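Local atomic coordinates of endonuclease III (Geobacillus stearothermophilus, PDB entry 1ORN), a protein that probably excises oxidised pyrimidines from DNA as a bifunctional glycosylase and lyase carrying a [4Fe-4S] cluster, trapped here as a covalent DNA intermediate. Residues K7-Y12 / L205-E210; R11-E16 / K150-C155; V128-S131 / P137-A140. One frame throughout, in Å; residues are numbered along the deposited sequence.

In the fold
Interactions 1 and 2 belong together: both start from helix 7-20, share Arg11 and Tyr12, reach the iron-sulfur cluster through their second segments, and touch each other where Leu207 meets Cys13 and Cys208 meets Leu152. Interaction 1 is the outer one, a surface contact of a tyrosine, an imidazole and a leucine. Interaction 2 lies beneath it, largely buried, with a cysteine and a leucine set against a phenylalanine edge. Interaction 3 sits apart, its centre about 24 and 20 Å from the centres of interactions 1 and 2 and about 8 Å from the centre of the chain. There small methyl groups join helix 123-134 to the segment that follows it, within the chain loops closed by interactions 1 and 2.

Interaction 1: K7-Y12 / L205-E210. With SF4 (iron/sulfur cluster), chain F.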
ATOM      1  N   LYS C   7     -12.770  14.203  15.744  1.00 38.17           N
ATOM      2  CA  LYS C   7     -11.691  14.614  14.854  1.00 39.67           C
ATOM      3  C   LYS C   7     -10.438  14.896  15.672  1.00 40.22           C
ATOM      4  O   LYS C   7      -9.341  14.444  15.332  1.00 39.77           O
ATOM      5  CB  LYS C   7     -12.095  15.857  14.068  1.00 40.34           C
ATOM      6  N   GLN C   8     -10.610  15.633  16.764  1.00 39.14           N
ATOM      7  CA  GLN C   8      -9.492  15.985  17.628  1.00 40.09           C
ATOM      8  C   GLN C   8      -8.754  14.749  18.124  1.00 38.75           C
ATOM      9  O   GLN C   8      -7.526  14.738  18.192  1.00 39.87           O
ATOM     10  CB  GLN C   8      -9.982  16.817  18.815  1.00 41.31           C
ATOM     11  CG  GLN C   8     -10.721  18.087  18.407  1.00 45.38           C
ATOM     12  CD  GLN C   8     -12.222  17.881  18.246  1.00 46.57           C
ATOM     13  OE1 GLN C   8     -12.672  16.902  17.651  1.00 47.41           O
ATOM     14  NE2 GLN C   8     -13.006  18.818  18.773  1.00 48.68           N
ATOM     15  N   GLN C   9      -9.505  13.706  18.464  1.00 37.61           N
ATOM     16  CA  GLN C   9      -8.908  12.469  18.948  1.00 37.49           C
ATOM     17  C   GLN C   9      -8.146  11.737  17.849  1.00 38.26           C
ATOM     18  O   GLN C   9      -7.050  11.224  18.078  1.00 38.77           O
ATOM     19  CB  GLN C   9      -9.977  11.542  19.509  1.00 36.34           C
ATOM     20  CG  GLN C   9     -10.550  11.974  20.840  1.00 36.91           C
ATOM     21  CD  GLN C   9     -11.569  10.989  21.354  1.00 37.74           C
ATOM     22  OE1 GLN C   9     -12.575  10.718  20.694  1.00 38.17           O
ATOM     23  NE2 GLN C   9     -11.318  10.440  22.534  1.00 37.89           N
ATOM     24  N   ILE C  10      -8.735  11.678  16.663  1.00 37.09           N
ATOM     25  CA  ILE C  10      -8.088  11.005  15.544  1.00 37.44           C
ATOM     26  C   ILE C  10      -6.761  11.695  15.240  1.00 37.94           C
ATOM     27  O   ILE C  10      -5.758  11.033  14.969  1.00 39.50           O
ATOM     28  CB  ILE C  10      -8.995  11.016  14.290  1.00 37.26           C
ATOM     29  CG1 ILE C  10     -10.283  10.245  14.587  1.00 35.52           C
ATOM     30  CG2 ILE C  10      -8.260  10.394  13.100  1.00 36.53           C
ATOM     31  CD1 ILE C  10     -11.273  10.220  13.437  1.00 38.44           C
ATOM     32  N   ARG C  11      -6.750  13.023  15.291  1.00 38.50           N
ATOM     33  CA  ARG C  11      -5.523  13.769  15.030  1.00 40.18           C
ATOM     34  C   ARG C  11      -4.502  13.468  16.125  1.00 40.58           C
ATOM     35  O   ARG C  11      -3.294  13.485  15.885  1.00 42.18           O
ATOM     36  CB  ARG C  11      -5.806  15.274  14.970  1.00 40.96           C
ATOM     37  CG  ARG C  11      -6.696  15.689  13.801  1.00 41.24           C
ATOM     38  CD  ARG C  11      -6.885  17.200  13.746  1.00 43.24           C
ATOM     39  N   TYR C  12      -4.999  13.187  17.324  1.00 39.84           N
ATOM     40  CA  TYR C  12      -4.148  12.865  18.464  1.00 40.35           C
ATOM     41  C   TYR C  12      -3.479  11.517  18.214  1.00 40.43           C
ATOM     42  O   TYR C  12      -2.293  11.335  18.498  1.00 40.12           O
ATOM     43  CB  TYR C  12      -4.996  12.788  19.735  1.00 41.84           C
ATOM     44  CG  TYR C  12      -4.229  12.398  20.975  1.00 43.50           C
ATOM     45  CD1 TYR C  12      -3.607  13.362  21.769  1.00 44.59           C
ATOM     46  CD2 TYR C  12      -4.120  11.063  21.353  1.00 43.53           C
ATOM     47  CE1 TYR C  12      -2.898  13.000  22.911  1.00 45.92           C
ATOM     48  CE2 TYR C  12      -3.414  10.693  22.487  1.00 45.13           C
ATOM     49  CZ  TYR C  12      -2.806  11.663  23.261  1.00 45.49           C
ATOM     50  OH  TYR C  12      -2.107  11.288  24.386  1.00 46.77           O
ATOM     51  N   LEU C 205      -3.947   3.168  23.933  1.00 42.55           N
ATOM     52  CA  LEU C 205      -4.822   2.254  24.658  1.00 43.31           C
ATOM     53  C   LEU C 205      -5.923   3.032  25.389  1.00 42.78           C
ATOM     54  O   LEU C 205      -7.063   2.575  25.465  1.00 44.36           O
ATOM     55  CB  LEU C 205      -4.009   1.454  25.686  1.00 44.46           C
ATOM     56  CG  LEU C 205      -4.443   0.035  26.080  1.00 45.73           C
ATOM     57  CD1 LEU C 205      -3.861  -0.276  27.457  1.00 45.91           C
ATOM     58  CD2 LEU C 205      -5.952  -0.101  26.110  1.00 45.24           C
ATOM     59  N   HIS C 206      -5.580   4.210  25.908  1.00 43.40           N
ATOM     60  CA  HIS C 206      -6.526   5.042  26.662  1.00 42.91           C
ATOM     61  C   HIS C 206      -7.755   5.531  25.895  1.00 44.17           C
ATOM     62  O   HIS C 206      -8.671   6.105  26.489  1.00 43.96           O
ATOM     63  CB  HIS C 206      -5.815   6.260  27.258  1.00 42.84           C
ATOM     64  CG  HIS C 206      -5.446   7.299  26.246  1.00 42.93           C
ATOM     65  ND1 HIS C 206      -4.317   7.209  25.462  1.00 42.29           N
ATOM     66  CD2 HIS C 206      -6.066   8.447  25.882  1.00 42.90           C
ATOM     67  CE1 HIS C 206      -4.254   8.257  24.661  1.00 42.66           C
ATOM     68  NE2 HIS C 206      -5.304   9.024  24.894  1.00 43.61           N
ATOM     69  N   LEU C 207      -7.780   5.325  24.584  1.00 43.65           N
ATOM     70  CA  LEU C 207      -8.928   5.749  23.792  1.00 41.87           C
ATOM     71  C   LEU C 207      -9.333   4.701  22.763  1.00 42.64           C
ATOM     72  O   LEU C 207     -10.234   4.934  21.959  1.00 41.85           O
ATOM     73  CB  LEU C 207      -8.644   7.085  23.089  1.00 42.18           C
ATOM     74  CG  LEU C 207      -7.414   7.281  22.190  1.00 41.53           C
ATOM     75  CD1 LEU C 207      -7.376   6.250  21.069  1.00 41.39           C
ATOM     76  CD2 LEU C 207      -7.455   8.691  21.606  1.00 41.33           C
ATOM     77  N   CYS C 208      -8.681   3.542  22.796  1.00 41.58           N
ATOM     78  CA  CYS C 208      -8.983   2.494  21.831  1.00 43.17           C
ATOM     79  C   CYS C 208     -10.024   1.473  22.280  1.00 43.59           C
ATOM     80  O   CYS C 208      -9.838   0.772  23.274  1.00 45.01           O
ATOM     81  CB  CYS C 208      -7.701   1.766  21.430  1.00 41.61           C
ATOM     82  SG  CYS C 208      -7.971   0.537  20.149  1.00 40.33           S
ATOM     83  N   ARG C 209     -11.116   1.385  21.525  1.00 43.64           N
ATOM     84  CA  ARG C 209     -12.195   0.449  21.823  1.00 44.84           C
ATOM     85  C   ARG C 209     -11.715  -0.993  21.708  1.00 45.05           C
ATOM     86  O   ARG C 209     -12.088  -1.849  22.513  1.00 45.40           O
ATOM     87  CB  ARG C 209     -13.366   0.683  20.875  1.00 44.65           C
ATOM     88  N   GLU C 210     -10.887  -1.257  20.701  1.00 44.88           N
ATOM     89  CA  GLU C 210     -10.348  -2.592  20.464  1.00 45.30           C
ATOM     90  C   GLU C 210      -9.344  -2.981  21.549  1.00 45.19           C
ATOM     91  O   GLU C 210      -9.373  -4.103  22.063  1.00 45.58           O
ATOM     92  CB  GLU C 210      -9.660  -2.640  19.097  1.00 45.80           C
ATOM     93  CG  GLU C 210      -9.047  -3.983  18.749  1.00 47.36           C
ATOM     94  CD  GLU C 210     -10.091  -5.038  18.463  1.00 48.29           C
ATOM     95  OE1 GLU C 210      -9.718  -6.221  18.320  1.00 49.58           O
ATOM     96  OE2 GLU C 210     -11.284  -4.681  18.378  1.00 50.48           O
TER
HETATM   97 FE1  SF4 F 300      -3.047   0.108  20.393  1.00 36.89          FE
HETATM   98 FE2  SF4 F 300      -3.960  -1.378  18.253  1.00 34.89          FE
HETATM   99 FE3  SF4 F 300      -4.094  -2.297  20.764  1.00 38.70          FE
HETATM  100 FE4  SF4 F 300      -5.653  -0.232  19.967  1.00 37.12          FE
HETATM  101  S1  SF4 F 300      -5.808  -2.398  19.232  1.00 36.79           S
HETATM  102  S2  SF4 F 300      -4.636  -0.488  21.903  1.00 36.31           S
HETATM  103  S3  SF4 F 300      -4.286   0.739  18.503  1.00 37.17           S
HETATM  104  S4  SF4 F 300      -2.214  -1.934  19.661  1.00 37.33           S
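Helix residues 7-12 run beside the bend at 205-210 and come closest at Gln9 and Leu207, whose CA atoms are 8.3 Å apart. Tyr12 reaches across to His206. Its CG stands anti to the backbone N (chi1 177°), which sends the ring toward the bend, where CE2 lies 3.4 Å from CE1 of His206. Seen from the imidazole, CE2 arrives at the edge and in the ring plane, and the planes of the two rings stand at 89°. Leu207 joins them: its CD2 is 4.1 Å from CD2 of Tyr12, and its CG rests 3.8 Å above the His206 ring plane, offset toward the rim. The aliphatic CB of Leu207 also meets NE2 of Gln9 at 4.3 Å, while OE1 of Gln9 accepts a hydrogen bond from the backbone N of Thr6, just before the helix.

This bend belongs to the iron-sulfur cluster loop of the endonuclease III family. Cys208, the last of the four cysteines Cys192, Cys199, Cys202 and Cys208, binds iron FE4 through SG at 2.5 Å. It is also the N-cap of helix 209-215, and the same sulfur caps a backbone N in that helix. Glu210, the second residue of that helix, passes the cluster with CG 3.6 Å from sulfide S1, then bends at chi2 (71°) so that OE1 forms a salt bridge with Arg214.

Interaction 2: R11-E16 / K150-C155; sequences RYCLDE and KRLGFC. With SF4 (iron/sulfur cluster), chain F.
Where helix 143-152 ends beside the iron-sulfur cluster, Leu152 and Phe154 receive Cys13 and Leu14 from the N-terminal helix. Phe154 meets that helix with its rim. CB of Cys13 lies in the ring plane, 3.6 Å from CZ, and CD2 of Leu14 also sits at the ring edge, 3.8 Å from CE2. The Cys13 sulfur adds an edge-on sulfur-aromatic contact, 5.2 Å from the centroid of the Phe154 ring and 86° off its normal. With chi1 at -73°, that sulfur also turns toward Leu152 and sits 4.0 Å from its CG.

Leu152 links this packing to the cluster, since its CD1 packs 3.5 Å from the cluster sulfide S3. Between the two hydrophobic residues, Gly153 takes a positive phi (96°) and breaks the helix, which lets the chain turn and bring Phe154 to the same helix that Leu152 faces. Met184 of helix 177-191 touches both Leu14 and Phe154, and Met17 touches Leu152 and Phe154, which adds further apolar contacts. A first helix folded back onto the later helices around the [4Fe-4S] cluster is typical of the cluster domain of endonuclease III.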
ATOM      1  N   ARG C  11      -6.750  13.023  15.291  1.00 38.50           N
ATOM      2  CA  ARG C  11      -5.523  13.769  15.030  1.00 40.18           C
ATOM      3  C   ARG C  11      -4.502  13.468  16.125  1.00 40.58           C
ATOM      4  O   ARG C  11      -3.294  13.485  15.885  1.00 42.18           O
ATOM      5  CB  ARG C  11      -5.806  15.274  14.970  1.00 40.96           C
ATOM      6  CG  ARG C  11      -6.696  15.689  13.801  1.00 41.24           C
ATOM      7  CD  ARG C  11      -6.885  17.200  13.746  1.00 43.24           C
ATOM      8  N   TYR C  12      -4.999  13.187  17.324  1.00 39.84           N
ATOM      9  CA  TYR C  12      -4.148  12.865  18.464  1.00 40.35           C
ATOM     10  C   TYR C  12      -3.479  11.517  18.214  1.00 40.43           C
ATOM     11  O   TYR C  12      -2.293  11.335  18.498  1.00 40.12           O
ATOM     12  CB  TYR C  12      -4.996  12.788  19.735  1.00 41.84           C
ATOM     13  CG  TYR C  12      -4.229  12.398  20.975  1.00 43.50           C
ATOM     14  CD1 TYR C  12      -3.607  13.362  21.769  1.00 44.59           C
ATOM     15  CD2 TYR C  12      -4.120  11.063  21.353  1.00 43.53           C
ATOM     16  CE1 TYR C  12      -2.898  13.000  22.911  1.00 45.92           C
ATOM     17  CE2 TYR C  12      -3.414  10.693  22.487  1.00 45.13           C
ATOM     18  CZ  TYR C  12      -2.806  11.663  23.261  1.00 45.49           C
ATOM     19  OH  TYR C  12      -2.107  11.288  24.386  1.00 46.77           O
ATOM     20  N   CYS C  13      -4.258  10.575  17.686  1.00 38.17           N
ATOM     21  CA  CYS C  13      -3.768   9.237  17.381  1.00 37.45           C
ATOM     22  C   CYS C  13      -2.680   9.285  16.323  1.00 37.70           C
ATOM     23  O   CYS C  13      -1.652   8.628  16.450  1.00 37.42           O
ATOM     24  CB  CYS C  13      -4.911   8.349  16.878  1.00 37.97           C
ATOM     25  SG  CYS C  13      -6.077   7.848  18.153  1.00 38.80           S
ATOM     26  N   LEU C  14      -2.922  10.063  15.275  1.00 37.04           N
ATOM     27  CA  LEU C  14      -1.963  10.198  14.188  1.00 38.11           C
ATOM     28  C   LEU C  14      -0.683  10.877  14.660  1.00 39.16           C
ATOM     29  O   LEU C  14       0.408  10.528  14.211  1.00 40.56           O
ATOM     30  CB  LEU C  14      -2.586  10.989  13.040  1.00 37.23           C
ATOM     31  CG  LEU C  14      -3.786  10.287  12.394  1.00 35.37           C
ATOM     32  CD1 LEU C  14      -4.383  11.182  11.322  1.00 35.64           C
ATOM     33  CD2 LEU C  14      -3.343   8.951  11.809  1.00 34.42           C
ATOM     34  N   ASP C  15      -0.821  11.841  15.566  1.00 39.99           N
ATOM     35  CA  ASP C  15       0.335  12.554  16.102  1.00 39.98           C
ATOM     36  C   ASP C  15       1.227  11.596  16.889  1.00 41.34           C
ATOM     37  O   ASP C  15       2.454  11.715  16.868  1.00 43.00           O
ATOM     38  CB  ASP C  15      -0.127  13.697  17.002  1.00 38.99           C
ATOM     39  N   GLU C  16       0.609  10.641  17.575  1.00 41.60           N
ATOM     40  CA  GLU C  16       1.353   9.670  18.371  1.00 43.50           C
ATOM     41  C   GLU C  16       2.070   8.666  17.470  1.00 43.50           C
ATOM     42  O   GLU C  16       3.220   8.304  17.725  1.00 42.57           O
ATOM     43  CB  GLU C  16       0.407   8.932  19.319  1.00 47.00           C
ATOM     44  CG  GLU C  16       1.106   8.174  20.441  1.00 52.44           C
ATOM     45  CD  GLU C  16       1.823   9.098  21.420  1.00 53.88           C
ATOM     46  OE1 GLU C  16       1.165  10.001  21.983  1.00 55.67           O
ATOM     47  OE2 GLU C  16       3.042   8.917  21.630  1.00 56.75           O
ATOM     48  N   LYS C 150     -10.181   0.950  11.795  1.00 30.21           N
ATOM     49  CA  LYS C 150     -11.352   0.346  12.411  1.00 31.35           C
ATOM     50  C   LYS C 150     -11.166  -0.011  13.880  1.00 33.39           C
ATOM     51  O   LYS C 150     -12.095   0.127  14.672  1.00 33.89           O
ATOM     52  CB  LYS C 150     -11.787  -0.864  11.587  1.00 33.21           C
ATOM     53  CG  LYS C 150     -12.340  -0.420  10.227  1.00 32.38           C
ATOM     54  CD  LYS C 150     -12.745  -1.565   9.337  1.00 32.60           C
ATOM     55  CE  LYS C 150     -13.463  -1.028   8.097  1.00 32.28           C
ATOM     56  NZ  LYS C 150     -13.909  -2.130   7.208  1.00 34.78           N
ATOM     57  N   ARG C 151      -9.974  -0.449  14.259  1.00 32.90           N
ATOM     58  CA  ARG C 151      -9.738  -0.785  15.664  1.00 34.85           C
ATOM     59  C   ARG C 151      -9.778   0.461  16.542  1.00 35.33           C
ATOM     60  O   ARG C 151     -10.385   0.457  17.616  1.00 36.64           O
ATOM     61  CB  ARG C 151      -8.386  -1.476  15.831  1.00 34.15           C
ATOM     62  CG  ARG C 151      -8.361  -2.911  15.364  1.00 32.20           C
ATOM     63  CD  ARG C 151      -7.000  -3.524  15.622  1.00 32.34           C
ATOM     64  NE  ARG C 151      -7.007  -4.968  15.411  1.00 32.15           N
ATOM     65  CZ  ARG C 151      -5.918  -5.729  15.432  1.00 32.27           C
ATOM     66  NH1 ARG C 151      -4.725  -5.189  15.653  1.00 32.17           N
ATOM     67  NH2 ARG C 151      -6.025  -7.033  15.239  1.00 31.12           N
ATOM     68  N   LEU C 152      -9.133   1.525  16.080  1.00 35.39           N
ATOM     69  CA  LEU C 152      -9.071   2.779  16.824  1.00 36.93           C
ATOM     70  C   LEU C 152     -10.390   3.552  16.842  1.00 37.05           C
ATOM     71  O   LEU C 152     -10.624   4.375  17.729  1.00 36.92           O
ATOM     72  CB  LEU C 152      -7.966   3.660  16.241  1.00 38.55           C
ATOM     73  CG  LEU C 152      -6.786   4.092  17.116  1.00 40.87           C
ATOM     74  CD1 LEU C 152      -6.671   3.251  18.388  1.00 41.41           C
ATOM     75  CD2 LEU C 152      -5.527   3.997  16.270  1.00 37.83           C
ATOM     76  N   GLY C 153     -11.251   3.296  15.866  1.00 35.94           N
ATOM     77  CA  GLY C 153     -12.517   4.000  15.825  1.00 36.55           C
ATOM     78  C   GLY C 153     -12.506   5.217  14.924  1.00 36.86           C
ATOM     79  O   GLY C 153     -13.301   6.136  15.105  1.00 36.52           O
ATOM     80  N   PHE C 154     -11.597   5.233  13.956  1.00 35.87           N
ATOM     81  CA  PHE C 154     -11.509   6.338  13.012  1.00 36.57           C
ATOM     82  C   PHE C 154     -12.775   6.320  12.160  1.00 37.14           C
ATOM     83  O   PHE C 154     -13.277   7.362  11.740  1.00 38.74           O
ATOM     84  CB  PHE C 154     -10.293   6.160  12.096  1.00 34.99           C
ATOM     85  CG  PHE C 154      -8.972   6.523  12.728  1.00 36.48           C
ATOM     86  CD1 PHE C 154      -8.836   6.631  14.109  1.00 37.59           C
ATOM     87  CD2 PHE C 154      -7.848   6.728  11.926  1.00 36.71           C
ATOM     88  CE1 PHE C 154      -7.601   6.937  14.683  1.00 37.99           C
ATOM     89  CE2 PHE C 154      -6.607   7.034  12.491  1.00 38.27           C
ATOM     90  CZ  PHE C 154      -6.484   7.138  13.872  1.00 38.14           C
ATOM     91  N   CYS C 155     -13.274   5.115  11.910  1.00 38.86           N
ATOM     92  CA  CYS C 155     -14.470   4.901  11.103  1.00 38.98           C
ATOM     93  C   CYS C 155     -15.205   3.682  11.650  1.00 39.60           C
ATOM     94  O   CYS C 155     -14.772   3.087  12.636  1.00 39.15           O
ATOM     95  CB  CYS C 155     -14.071   4.643   9.651  1.00 40.55           C
ATOM     96  SG  CYS C 155     -12.996   3.202   9.470  1.00 42.57           S
TER
HETATM   97 FE1  SF4 F 300      -3.047   0.108  20.393  1.00 36.89          FE
HETATM   98 FE2  SF4 F 300      -3.960  -1.378  18.253  1.00 34.89          FE
HETATM   99 FE3  SF4 F 300      -4.094  -2.297  20.764  1.00 38.70          FE
HETATM  100 FE4  SF4 F 300      -5.653  -0.232  19.967  1.00 37.12          FE
HETATM  101  S1  SF4 F 300      -5.808  -2.398  19.232  1.00 36.79           S
HETATM  102  S2  SF4 F 300      -4.636  -0.488  21.903  1.00 36.31           S
HETATM  103  S3  SF4 F 300      -4.286   0.739  18.503  1.00 37.17           S
HETATM  104  S4  SF4 F 300      -2.214  -1.934  19.661  1.00 37.33           S

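Interaction 3: V128-S131 / P137-A140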
ATOM      1  N   VAL C 128      -0.479   4.399  -4.159  1.00 22.64           N
ATOM      2  CA  VAL C 128       0.907   4.229  -3.725  1.00 23.23           C
ATOM      3  C   VAL C 128       1.842   4.785  -4.784  1.00 24.01           C
ATOM      4  O   VAL C 128       2.777   5.530  -4.473  1.00 25.09           O
ATOM      5  CB  VAL C 128       1.267   2.747  -3.488  1.00 23.41           C
ATOM      6  CG1 VAL C 128       2.775   2.600  -3.303  1.00 25.89           C
ATOM      7  CG2 VAL C 128       0.537   2.230  -2.269  1.00 26.38           C
ATOM      8  N   VAL C 129       1.588   4.436  -6.039  1.00 22.86           N
ATOM      9  CA  VAL C 129       2.433   4.894  -7.126  1.00 24.91           C
ATOM     10  C   VAL C 129       2.467   6.418  -7.284  1.00 26.91           C
ATOM     11  O   VAL C 129       3.554   7.003  -7.342  1.00 25.89           O
ATOM     12  CB  VAL C 129       2.014   4.234  -8.465  1.00 26.16           C
ATOM     13  CG1 VAL C 129       2.833   4.813  -9.631  1.00 26.79           C
ATOM     14  CG2 VAL C 129       2.238   2.731  -8.370  1.00 24.95           C
ATOM     15  N   VAL C 130       1.310   7.076  -7.337  1.00 24.27           N
ATOM     16  CA  VAL C 130       1.337   8.527  -7.512  1.00 26.56           C
ATOM     17  C   VAL C 130       1.971   9.241  -6.325  1.00 28.98           C
ATOM     18  O   VAL C 130       2.625  10.274  -6.489  1.00 28.82           O
ATOM     19  CB  VAL C 130      -0.078   9.118  -7.768  1.00 27.22           C
ATOM     20  CG1 VAL C 130      -0.681   8.469  -8.998  1.00 29.68           C
ATOM     21  CG2 VAL C 130      -0.972   8.930  -6.554  1.00 25.73           C
ATOM     22  N   SER C 131       1.800   8.671  -5.138  1.00 27.23           N
ATOM     23  CA  SER C 131       2.339   9.258  -3.920  1.00 30.11           C
ATOM     24  C   SER C 131       3.844   9.092  -3.795  1.00 31.17           C
ATOM     25  O   SER C 131       4.575  10.066  -3.601  1.00 30.46           O
ATOM     26  CB  SER C 131       1.667   8.627  -2.701  1.00 31.38           C
ATOM     27  OG  SER C 131       2.252   9.103  -1.501  1.00 39.21           O
ATOM     28  N   PRO C 137      -0.148  13.903  -3.366  1.00 34.75           N
ATOM     29  CA  PRO C 137      -0.784  13.492  -2.115  1.00 34.17           C
ATOM     30  C   PRO C 137      -1.909  12.483  -2.340  1.00 33.80           C
ATOM     31  O   PRO C 137      -2.777  12.668  -3.195  1.00 32.72           O
ATOM     32  CB  PRO C 137      -1.280  14.813  -1.525  1.00 37.47           C
ATOM     33  CG  PRO C 137      -1.481  15.675  -2.732  1.00 39.47           C
ATOM     34  CD  PRO C 137      -0.284  15.353  -3.578  1.00 36.60           C
ATOM     35  N   ALA C 138      -1.869  11.400  -1.575  1.00 32.74           N
ATOM     36  CA  ALA C 138      -2.885  10.361  -1.666  1.00 32.11           C
ATOM     37  C   ALA C 138      -2.730   9.452  -0.466  1.00 32.58           C
ATOM     38  O   ALA C 138      -1.653   9.372   0.127  1.00 30.18           O
ATOM     39  CB  ALA C 138      -2.712   9.558  -2.954  1.00 32.82           C
ATOM     40  N   ILE C 139      -3.818   8.788  -0.099  1.00 30.13           N
ATOM     41  CA  ILE C 139      -3.804   7.859   1.018  1.00 32.18           C
ATOM     42  C   ILE C 139      -4.218   6.493   0.489  1.00 31.29           C
ATOM     43  O   ILE C 139      -5.375   6.279   0.130  1.00 32.86           O
ATOM     44  CB  ILE C 139      -4.791   8.285   2.119  1.00 32.66           C
ATOM     45  CG1 ILE C 139      -4.426   9.682   2.626  1.00 32.49           C
ATOM     46  CG2 ILE C 139      -4.771   7.271   3.258  1.00 34.74           C
ATOM     47  CD1 ILE C 139      -5.374  10.218   3.675  1.00 36.03           C
ATOM     48  N   ALA C 140      -3.257   5.580   0.425  1.00 29.17           N
ATOM     49  CA  ALA C 140      -3.516   4.232  -0.053  1.00 29.46           C
ATOM     50  C   ALA C 140      -4.016   3.409   1.125  1.00 29.83           C
ATOM     51  O   ALA C 140      -3.329   3.292   2.141  1.00 32.64           O
ATOM     52  CB  ALA C 140      -2.239   3.628  -0.611  1.00 29.81           C
TER
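Val128 opens the contact by reaching Ala140 with one branch: its CG2 lies 3.5 Å from the Ala140 CB. Val128 leaves its backbone pointing away from the loop, yet CG1 lies anti to the backbone N (chi1 169°), which places CG2 beside that N, facing the alanine methyl. The CA atoms here are 5.7 Å apart, so backbone and side chain are both close. Val129 packs on Leu115 of the short helix 112-115. Together with helix 123-134 that helix makes up the helix-hairpin-helix element, whose connecting turn includes the sodium-binding residues Met116, Leu118 and Val121.

Val130 points toward the loop and sets CG2 4.0 Å from CB of Ala138, methyl against methyl. Ser131 ends the walk beside Pro137, CA to CA 5.6 Å, so the two segments run in opposite directions. Its CB is 4.5 Å from that of Ala138. Its hydroxyl is hydrogen-bonded to the hydroxyl of Ser178, and OG stays 4.2 Å from the Ala138 carbonyl O, which finds no partner in the model.

On the far side of the loop, Ile139 packs against Leu168 and Met169 of helix 161-171 and against Trp177. The extended segment is therefore a layer between the hairpin helix and the helices beyond it. Asn127 of helix 123-134 adds a weak hydrogen bond to Ile139 O, but between 128-131 and 137-140 themselves the contact is one of alanine methyls and valine branches, which implies that close apolar fit, at the price of one buried carbonyl, helps hold the loop against the helix.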